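Local structure of endoglucanase A (6Q1I) at residues Ser43-Ser46 with Phe47-Gly50; Pro133-Lys136 with Thr137-Gln141; Leu270-Phe273 with Lys274-Val278. The protein cleaves internal beta-1,4-glucosidic linkages in barley beta-glucan, lichenan and carboxymethylcellulose, also attacks xylan, and is represented here by its family 5 glycoside hydrolase catalytic domain. All coordinates share one frame; numbering follows the deposited sequence.

Interaction 1: Ser43-Ser46 with Phe47-Gly50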
ATOM      1  N   SER A  43      -5.806 -24.304   0.824  1.00 11.48           N
ATOM      2  CA  SER A  43      -4.384 -23.994   0.749  1.00 11.02           C
ATOM      3  C   SER A  43      -4.150 -22.518   0.445  1.00 10.90           C
ATOM      4  O   SER A  43      -4.818 -21.950  -0.429  1.00 10.57           O
ATOM      5  CB  SER A  43      -3.753 -24.794  -0.394  1.00 12.74           C
ATOM      6  OG  SER A  43      -2.479 -24.267  -0.746  1.00 15.02           O
ATOM      7  N   PRO A  44      -3.144 -21.895   1.070  1.00  9.82           N
ATOM      8  CA  PRO A  44      -2.820 -20.502   0.725  1.00 10.94           C
ATOM      9  C   PRO A  44      -2.528 -20.296  -0.746  1.00 10.04           C
ATOM     10  O   PRO A  44      -2.777 -19.206  -1.276  1.00 10.58           O
ATOM     11  CB  PRO A  44      -1.585 -20.209   1.592  1.00 11.63           C
ATOM     12  CG  PRO A  44      -1.746 -21.118   2.774  1.00 12.29           C
ATOM     13  CD  PRO A  44      -2.356 -22.382   2.215  1.00 11.58           C
ATOM     14  N   ILE A  45      -1.987 -21.308  -1.422  1.00 10.45           N
ATOM     15  CA  ILE A  45      -1.528 -21.116  -2.792  1.00 11.03           C
ATOM     16  C   ILE A  45      -2.708 -20.911  -3.730  1.00 11.01           C
ATOM     17  O   ILE A  45      -2.584 -20.243  -4.761  1.00 10.67           O
ATOM     18  CB  ILE A  45      -0.627 -22.289  -3.224  1.00 13.10           C
ATOM     19  CG1 ILE A  45       0.438 -22.551  -2.155  1.00 15.88           C
ATOM     20  CG2 ILE A  45      -0.013 -21.997  -4.574  1.00 14.13           C
ATOM     21  CD1 ILE A  45       1.256 -21.314  -1.776  1.00 17.03           C
ATOM     22  N   SER A  46      -3.866 -21.482  -3.392  1.00 10.54           N
ATOM     23  CA  SER A  46      -5.066 -21.269  -4.192  1.00 11.17           C
ATOM     24  C   SER A  46      -5.465 -19.801  -4.219  1.00 11.58           C
ATOM     25  O   SER A  46      -6.032 -19.326  -5.208  1.00 12.75           O
ATOM     26  CB  SER A  46      -6.219 -22.088  -3.618  1.00 12.57           C
ATOM     27  OG  SER A  46      -5.881 -23.458  -3.565  1.00 14.71           O
ATOM     28  N   PHE A  47      -5.213 -19.080  -3.130  1.00 10.39           N
ATOM     29  CA  PHE A  47      -5.484 -17.645  -3.080  1.00 10.30           C
ATOM     30  C   PHE A  47      -4.372 -16.858  -3.770  1.00 10.22           C
ATOM     31  O   PHE A  47      -4.639 -16.010  -4.628  1.00 10.50           O
ATOM     32  CB  PHE A  47      -5.595 -17.212  -1.619  1.00  9.93           C
ATOM     33  CG  PHE A  47      -6.759 -17.821  -0.879  1.00  9.55           C
ATOM     34  CD1 PHE A  47      -7.948 -17.116  -0.737  1.00 10.83           C
ATOM     35  CD2 PHE A  47      -6.659 -19.079  -0.302  1.00 10.84           C
ATOM     36  CE1 PHE A  47      -9.013 -17.659  -0.045  1.00 12.26           C
ATOM     37  CE2 PHE A  47      -7.719 -19.621   0.395  1.00 12.36           C
ATOM     38  CZ  PHE A  47      -8.900 -18.907   0.520  1.00 12.84           C
ATOM     39  N   GLU A  48      -3.119 -17.141  -3.399  1.00 10.15           N
ATOM     40  CA  GLU A  48      -1.964 -16.413  -3.916  1.00  9.92           C
ATOM     41  C   GLU A  48      -1.933 -16.405  -5.437  1.00 10.12           C
ATOM     42  O   GLU A  48      -1.565 -15.393  -6.051  1.00 10.65           O
ATOM     43  CB  GLU A  48      -0.685 -17.052  -3.355  1.00  9.63           C
ATOM     44  CG  GLU A  48       0.592 -16.329  -3.747  1.00 10.37           C
ATOM     45  CD  GLU A  48       1.816 -16.858  -3.034  1.00 10.53           C
ATOM     46  OE1 GLU A  48       1.661 -17.703  -2.126  1.00 12.10           O
ATOM     47  OE2 GLU A  48       2.937 -16.433  -3.385  1.00 10.88           O
ATOM     48  N   THR A  49      -2.301 -17.530  -6.064  1.00 10.04           N
ATOM     49  CA  THR A  49      -2.299 -17.670  -7.517  1.00 10.64           C
ATOM     50  C   THR A  49      -3.675 -17.443  -8.138  1.00 10.90           C
ATOM     51  O   THR A  49      -3.833 -17.610  -9.349  1.00 12.27           O
ATOM     52  CB  THR A  49      -1.778 -19.052  -7.933  1.00 12.13           C
ATOM     53  OG1 THR A  49      -2.691 -20.069  -7.503  1.00 12.81           O
ATOM     54  CG2 THR A  49      -0.394 -19.324  -7.354  1.00 12.97           C
ATOM     55  N   GLY A  50      -4.667 -17.039  -7.343  1.00 11.10           N
ATOM     56  CA  GLY A  50      -6.042 -17.000  -7.808  1.00 11.92           C
ATOM     57  C   GLY A  50      -6.349 -15.927  -8.829  1.00 12.23           C
ATOM     58  O   GLY A  50      -7.383 -16.014  -9.506  1.00 13.97           O
TER
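P44 and I45 meet E48 and T49 in a local contact within one short helix, residues 44-48, which lies in the connection between barrel strands 23-27 and 71-74. E48 N donates to P44 O at 3.0 Å in a nearly straight bond (173°) that lies in the carbonyl plane. I45 O is gripped twice by T49: the backbone N reaches it at 3.0 Å and OG1 at 2.7 Å, from opposite faces of the carbonyl plane. The T49 hydroxyl sits between its own backbone N and carbonyl carbon (chi1 66°), which swings it back to the I45 carbonyl and leaves CG2 3.9 Å from I45 CG2. The helix opens with an N-cap: S43 OG accepts from I45 N at 3.1 Å. T49 is the first residue to leave helical angles. E48 runs extended alongside I45, with OE1 3.7 Å from I45 CD1; beyond the pair, OE1 forms a salt bridge with R95 of helix 90-105 and OE2 a hydrogen bond with T56. The F47 ring turns an edge to S43 O, which lies in its plane 3.4 Å from CD2, while H81 meets the ring from outside the helix.

Interaction 2: Pro133-Lys136 with Thr137-Gln141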
ATOM      1  N   PRO A 133     -15.129  -5.264  16.495  1.00 12.28           N
ATOM      2  CA  PRO A 133     -14.543  -6.403  17.221  1.00 11.96           C
ATOM      3  C   PRO A 133     -13.791  -7.354  16.306  1.00 11.67           C
ATOM      4  O   PRO A 133     -12.758  -7.906  16.697  1.00 12.95           O
ATOM      5  CB  PRO A 133     -15.753  -7.075  17.891  1.00 14.05           C
ATOM      6  CG  PRO A 133     -16.854  -6.082  17.849  1.00 16.14           C
ATOM      7  CD  PRO A 133     -16.584  -5.139  16.717  1.00 13.79           C
ATOM      8  N   LYS A 134     -14.306  -7.568  15.093  1.00 12.05           N
ATOM      9  CA  LYS A 134     -13.667  -8.475  14.148  1.00 11.59           C
ATOM     10  C   LYS A 134     -12.345  -7.905  13.657  1.00 10.74           C
ATOM     11  O   LYS A 134     -11.344  -8.625  13.585  1.00 11.27           O
ATOM     12  CB  LYS A 134     -14.625  -8.739  12.991  1.00 12.34           C
ATOM     13  CG  LYS A 134     -14.095  -9.637  11.899  1.00 13.24           C
ATOM     14  CD  LYS A 134     -15.203  -9.965  10.916  1.00 13.83           C
ATOM     15  CE  LYS A 134     -14.695 -10.654   9.677  1.00 16.58           C
ATOM     16  NZ  LYS A 134     -15.829 -11.025   8.783  1.00 20.02           N
ATOM     17  N   LEU A 135     -12.314  -6.608  13.345  1.00 10.11           N
ATOM     18  CA  LEU A 135     -11.069  -5.973  12.914  1.00  8.96           C
ATOM     19  C   LEU A 135     -10.026  -6.009  14.021  1.00  9.12           C
ATOM     20  O   LEU A 135      -8.836  -6.225  13.756  1.00  9.93           O
ATOM     21  CB  LEU A 135     -11.351  -4.536  12.472  1.00 10.21           C
ATOM     22  CG  LEU A 135     -10.154  -3.736  11.957  1.00 10.70           C
ATOM     23  CD1 LEU A 135      -9.537  -4.370  10.720  1.00 12.22           C
ATOM     24  CD2 LEU A 135     -10.565  -2.307  11.674  1.00 12.18           C
ATOM     25  N   LYS A 136     -10.461  -5.825  15.269  1.00 10.22           N
ATOM     26  CA  LYS A 136      -9.539  -5.858  16.399  1.00  9.93           C
ATOM     27  C   LYS A 136      -8.971  -7.259  16.616  1.00 10.13           C
ATOM     28  O   LYS A 136      -7.770  -7.413  16.859  1.00 11.04           O
ATOM     29  CB  LYS A 136     -10.247  -5.336  17.651  1.00 10.50           C
ATOM     30  CG  LYS A 136     -10.527  -3.833  17.594  1.00 10.39           C
ATOM     31  CD  LYS A 136     -11.144  -3.301  18.887  1.00 11.41           C
ATOM     32  CE  LYS A 136     -10.142  -3.238  20.029  1.00 12.59           C
ATOM     33  NZ  LYS A 136      -9.073  -2.218  19.821  1.00 13.17           N
ATOM     34  N   THR A 137      -9.805  -8.298  16.524  1.00 10.78           N
ATOM     35  CA  THR A 137      -9.293  -9.656  16.675  0.80 11.07           C
ATOM     36  C   THR A 137      -8.343 -10.015  15.536  1.00 10.93           C
ATOM     37  O   THR A 137      -7.324 -10.682  15.748  1.00 11.85           O
ATOM     38  CB  THR A 137     -10.445 -10.657  16.733  0.80 14.50           C
ATOM     39  OG1 THR A 137     -11.410 -10.254  17.714  0.80 20.31           O
ATOM     40  CG2 THR A 137      -9.891 -12.029  17.088  0.80 14.85           C
ATOM     41  N   LEU A 138      -8.665  -9.581  14.315  1.00 10.38           N
ATOM     42  CA  LEU A 138      -7.759  -9.787  13.190  1.00 10.08           C
ATOM     43  C   LEU A 138      -6.397  -9.154  13.459  1.00  9.89           C
ATOM     44  O   LEU A 138      -5.356  -9.810  13.323  1.00 10.25           O
ATOM     45  CB  LEU A 138      -8.385  -9.226  11.913  1.00  9.79           C
ATOM     46  CG  LEU A 138      -7.484  -9.244  10.673  1.00 10.00           C
ATOM     47  CD1 LEU A 138      -7.039 -10.663  10.318  1.00  9.56           C
ATOM     48  CD2 LEU A 138      -8.202  -8.604   9.512  1.00 10.53           C
ATOM     49  N   TRP A 139      -6.379  -7.869  13.846  1.00  9.36           N
ATOM     50  CA  TRP A 139      -5.099  -7.207  14.088  1.00  8.70           C
ATOM     51  C   TRP A 139      -4.375  -7.775  15.304  1.00  9.26           C
ATOM     52  O   TRP A 139      -3.139  -7.786  15.331  1.00 10.34           O
ATOM     53  CB  TRP A 139      -5.246  -5.676  14.142  1.00  8.72           C
ATOM     54  CG  TRP A 139      -4.988  -5.105  12.782  1.00  8.27           C
ATOM     55  CD1 TRP A 139      -5.891  -4.514  11.940  1.00  8.53           C
ATOM     56  CD2 TRP A 139      -3.737  -5.124  12.088  1.00  8.43           C
ATOM     57  NE1 TRP A 139      -5.266  -4.170  10.754  1.00  8.79           N
ATOM     58  CE2 TRP A 139      -3.945  -4.535  10.826  1.00  8.34           C
ATOM     59  CE3 TRP A 139      -2.461  -5.594  12.410  1.00  8.28           C
ATOM     60  CZ2 TRP A 139      -2.917  -4.401   9.887  1.00  8.78           C
ATOM     61  CZ3 TRP A 139      -1.447  -5.464  11.481  1.00  8.34           C
ATOM     62  CH2 TRP A 139      -1.683  -4.876  10.231  1.00  8.86           C
ATOM     63  N   THR A 140      -5.103  -8.250  16.315  1.00 10.15           N
ATOM     64  CA  THR A 140      -4.436  -8.925  17.424  1.00 10.16           C
ATOM     65  C   THR A 140      -3.628 -10.108  16.915  1.00 10.36           C
ATOM     66  O   THR A 140      -2.462 -10.280  17.280  1.00 10.81           O
ATOM     67  CB  THR A 140      -5.454  -9.369  18.478  1.00 11.33           C
ATOM     68  OG1 THR A 140      -6.065  -8.212  19.052  1.00 12.54           O
ATOM     69  CG2 THR A 140      -4.792 -10.157  19.602  1.00 13.09           C
ATOM     70  N   GLN A 141      -4.234 -10.917  16.038  1.00 10.44           N
ATOM     71  CA  GLN A 141      -3.580 -12.126  15.550  1.00 10.19           C
ATOM     72  C   GLN A 141      -2.416 -11.805  14.619  1.00  9.43           C
ATOM     73  O   GLN A 141      -1.359 -12.436  14.709  1.00 11.13           O
ATOM     74  CB  GLN A 141      -4.610 -13.018  14.860  1.00 10.61           C
ATOM     75  CG  GLN A 141      -5.616 -13.624  15.827  1.00 11.93           C
ATOM     76  CD  GLN A 141      -6.725 -14.341  15.110  1.00 14.32           C
ATOM     77  OE1 GLN A 141      -6.533 -15.432  14.578  1.00 14.30           O
ATOM     78  NE2 GLN A 141      -7.895 -13.729  15.076  1.00 16.15           N
TER
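L135 and W139, one turn apart on helix 128-145, lie side by side and point the same way. In W139, CB sits 3.7 Å from L135 O, the carbonyl that takes the bond from W139 N; CG lies a little farther from that oxygen; CD1 then meets L135 CD1 at 3.8 Å, the methyl lying near the ring plane at its edge. Next round the five-membered ring, NE1 donates to T157 O, and the ring also meets F155. L135 brings its methyl there with CG anti to the backbone N (chi1 -179°). The helix belongs to the beta-alpha-beta unit between strands 109-113 and 153-156 of the TIM barrel; W139 reaches the latter strand, and both side chains also pack on helix 175-194, L135 on Y184.

Two threonines turn their hydroxyls back onto the preceding turn. T140 OG1 donates to K136 O at 2.9 Å and, in one of two modelled conformers, T137 OG1 to P133 O at 2.9 Å. In both residues OG1 stands beside its own backbone N (chi1 -65° and -51°), and each carbonyl also accepts the threonine N-H from the opposite face of its plane. Q141 NE2 likewise returns to T137 O, 3.2 Å away and well above the carbonyl plane. K136 bends at its last two torsions, and its NZ forms a salt bridge with E190 and hydrogen bonds with S191 and A187 on helix 175-194. Hydroxyls and amide thus give the carbonyls of K136, T137 and, in that conformer, P133 a second donor each, while the indole N-H is spent on a carbonyl outside the helix.

Interaction 3: Leu270-Phe273 with Lys274-Val278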
ATOM      1  N   LEU A 270       3.019  16.444   1.961  1.00  9.79           N
ATOM      2  CA  LEU A 270       4.038  16.713   2.968  1.00 10.33           C
ATOM      3  C   LEU A 270       3.505  17.667   4.019  1.00 10.39           C
ATOM      4  O   LEU A 270       3.549  17.388   5.228  1.00 10.77           O
ATOM      5  CB  LEU A 270       5.260  17.333   2.292  1.00 11.31           C
ATOM      6  CG  LEU A 270       6.325  17.885   3.241  1.00 13.02           C
ATOM      7  CD1 LEU A 270       6.913  16.762   4.078  1.00 13.79           C
ATOM      8  CD2 LEU A 270       7.404  18.606   2.464  1.00 13.64           C
ATOM      9  N   ASN A 271       2.988  18.805   3.569  1.00 10.73           N
ATOM     10  CA  ASN A 271       2.712  19.899   4.482  1.00 11.57           C
ATOM     11  C   ASN A 271       1.446  19.648   5.288  1.00 11.40           C
ATOM     12  O   ASN A 271       1.382  20.011   6.467  1.00 12.92           O
ATOM     13  CB  ASN A 271       2.635  21.223   3.716  1.00 13.24           C
ATOM     14  CG  ASN A 271       3.954  21.589   3.029  1.00 14.93           C
ATOM     15  OD1 ASN A 271       5.008  21.051   3.347  1.00 17.87           O
ATOM     16  ND2 ASN A 271       3.887  22.502   2.078  1.00 14.81           N
ATOM     17  N   THR A 272       0.434  19.016   4.692  1.00 11.34           N
ATOM     18  CA  THR A 272      -0.777  18.738   5.452  1.00 10.92           C
ATOM     19  C   THR A 272      -0.486  17.746   6.566  1.00 10.50           C
ATOM     20  O   THR A 272      -0.868  17.963   7.721  1.00 11.34           O
ATOM     21  CB  THR A 272      -1.893  18.207   4.551  1.00 11.50           C
ATOM     22  OG1 THR A 272      -2.223  19.172   3.549  1.00 12.07           O
ATOM     23  CG2 THR A 272      -3.137  17.923   5.383  1.00 12.21           C
ATOM     24  N   PHE A 273       0.185  16.643   6.245  1.00 10.06           N
ATOM     25  CA  PHE A 273       0.449  15.656   7.287  1.00  9.83           C
ATOM     26  C   PHE A 273       1.467  16.162   8.304  1.00 10.95           C
ATOM     27  O   PHE A 273       1.315  15.884   9.496  1.00 12.08           O
ATOM     28  CB  PHE A 273       0.779  14.297   6.665  1.00  9.47           C
ATOM     29  CG  PHE A 273      -0.410  13.674   5.984  1.00  9.31           C
ATOM     30  CD1 PHE A 273      -1.522  13.299   6.730  1.00  9.95           C
ATOM     31  CD2 PHE A 273      -0.438  13.486   4.613  1.00  8.33           C
ATOM     32  CE1 PHE A 273      -2.633  12.747   6.122  1.00 11.35           C
ATOM     33  CE2 PHE A 273      -1.548  12.929   4.002  1.00  9.41           C
ATOM     34  CZ  PHE A 273      -2.640  12.567   4.749  1.00  9.77           C
ATOM     35  N   LYS A 274       2.462  16.951   7.882  1.00 11.34           N
ATOM     36  CA  LYS A 274       3.374  17.564   8.846  1.00 13.33           C
ATOM     37  C   LYS A 274       2.629  18.478   9.806  1.00 13.88           C
ATOM     38  O   LYS A 274       2.914  18.491  11.012  1.00 14.29           O
ATOM     39  CB  LYS A 274       4.478  18.329   8.116  1.00 17.73           C
ATOM     40  CG  LYS A 274       5.710  17.487   7.814  1.00 25.68           C
ATOM     41  CD  LYS A 274       6.889  18.343   7.363  1.00 30.70           C
ATOM     42  CE  LYS A 274       8.192  17.556   7.402  1.00 33.95           C
ATOM     43  NZ  LYS A 274       8.684  17.364   8.797  1.00 36.46           N
ATOM     44  N   SER A 275       1.665  19.248   9.295  1.00 13.43           N
ATOM     45  CA  SER A 275       0.897  20.139  10.159  1.00 13.43           C
ATOM     46  C   SER A 275       0.049  19.365  11.160  1.00 13.37           C
ATOM     47  O   SER A 275      -0.359  19.940  12.175  1.00 15.88           O
ATOM     48  CB  SER A 275       0.028  21.097   9.332  1.00 14.55           C
ATOM     49  OG  SER A 275      -1.136  20.474   8.814  1.00 15.46           O
ATOM     50  N   LYS A 276      -0.188  18.071  10.901  1.00 13.31           N
ATOM     51  CA  LYS A 276      -0.835  17.142  11.819  1.00 13.06           C
ATOM     52  C   LYS A 276       0.146  16.324  12.656  1.00 14.80           C
ATOM     53  O   LYS A 276      -0.291  15.505  13.469  1.00 16.57           O
ATOM     54  CB  LYS A 276      -1.733  16.180  11.028  1.00 14.11           C
ATOM     55  CG  LYS A 276      -2.936  16.855  10.396  1.00 13.81           C
ATOM     56  CD  LYS A 276      -3.688  15.915   9.452  1.00 14.20           C
ATOM     57  CE  LYS A 276      -4.903  16.582   8.844  1.00 14.11           C
ATOM     58  NZ  LYS A 276      -6.059  16.487   9.769  1.00 13.80           N
ATOM     59  N   GLY A 277       1.447  16.517  12.479  1.00 12.80           N
ATOM     60  CA  GLY A 277       2.446  15.860  13.297  1.00 13.33           C
ATOM     61  C   GLY A 277       2.918  14.496  12.834  1.00 13.13           C
ATOM     62  O   GLY A 277       3.573  13.797  13.619  1.00 14.68           O
ATOM     63  N   VAL A 278       2.625  14.093  11.597  1.00 11.17           N
ATOM     64  CA  VAL A 278       3.019  12.768  11.122  1.00  9.96           C
ATOM     65  C   VAL A 278       3.699  12.802   9.760  1.00  9.46           C
ATOM     66  O   VAL A 278       3.405  13.673   8.926  1.00  9.77           O
ATOM     67  CB  VAL A 278       1.825  11.787  11.075  1.00 10.86           C
ATOM     68  CG1 VAL A 278       1.281  11.548  12.469  1.00 12.57           C
ATOM     69  CG2 VAL A 278       0.741  12.243  10.096  1.00 11.31           C
TER
HETATM   70  O   HOH W   1       4.482  14.721   6.431  1.00 12.92           O
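Across the last turn of helix 256-275, K274 N and S275 N bond back to L270 O and N271 O, both at 2.9 Å, before the chain turns out of the helix and V278 N closes onto F273 O at 3.1 Å. That closing bond is nearly straight at nitrogen (171°) but comes from above the carbonyl plane.

L270 and K274 run side by side: L270 CD1 lies 3.6 Å from both CD and CE of K274, so the aliphatic part of the lysine rests along the leucine before the chain bends at its last torsion. On another side of the helix, T272 CG2 and K276 CE come within 4.1 Å, again alongside each other. K276 NZ is held farther on by the carbonyls of F221 and N219, while T272 OG1 bonds back to S268 O. S275 OG, placed between its own N and carbonyl carbon (chi1 77°), donates to T272 O at 2.8 Å.

The exit is a Schellman motif: G277 N returns to K274 O at 2.9 Å inside the wider V278 N to F273 O bond, with G277 at positive phi (88°), a conformation that favours glycine because a CB there would press on the preceding carbonyl oxygen. It leads from the helix into barrel strand 280-285. V278 crosses F273 obliquely, its CG2 4.0 Å from F273 CB. The F273 ring points to the barrel, meeting F221 edge to face and touching A231 and V233 of strand 229-234; V278 also touches V223. A water donates to both L270 O and V278 O, bridging L270 to the last residue of the motif and giving L270 O a second donor besides K274 N.

Overall arrangement
From the N terminus, interaction 1 comes first, in the connection between strands 23-27 and 71-74; interaction 2 follows on the helix between strands 109-113 and 153-156, and interaction 3 at the end of the helix leading into strand 280-285. They run in series, none nesting or crossing, and each is local, closing a helical turn or, in interaction 3, also the helix's C-terminal exit. Outside partners extend each one: interaction 1 to helix 90-105, interaction 2 to helix 175-194 and strand 153-156, interaction 3 to helix 215-219 and strand 229-234. Interactions 1 and 3 lie on opposite sides of the chain's centre, about 39 Å apart between centres.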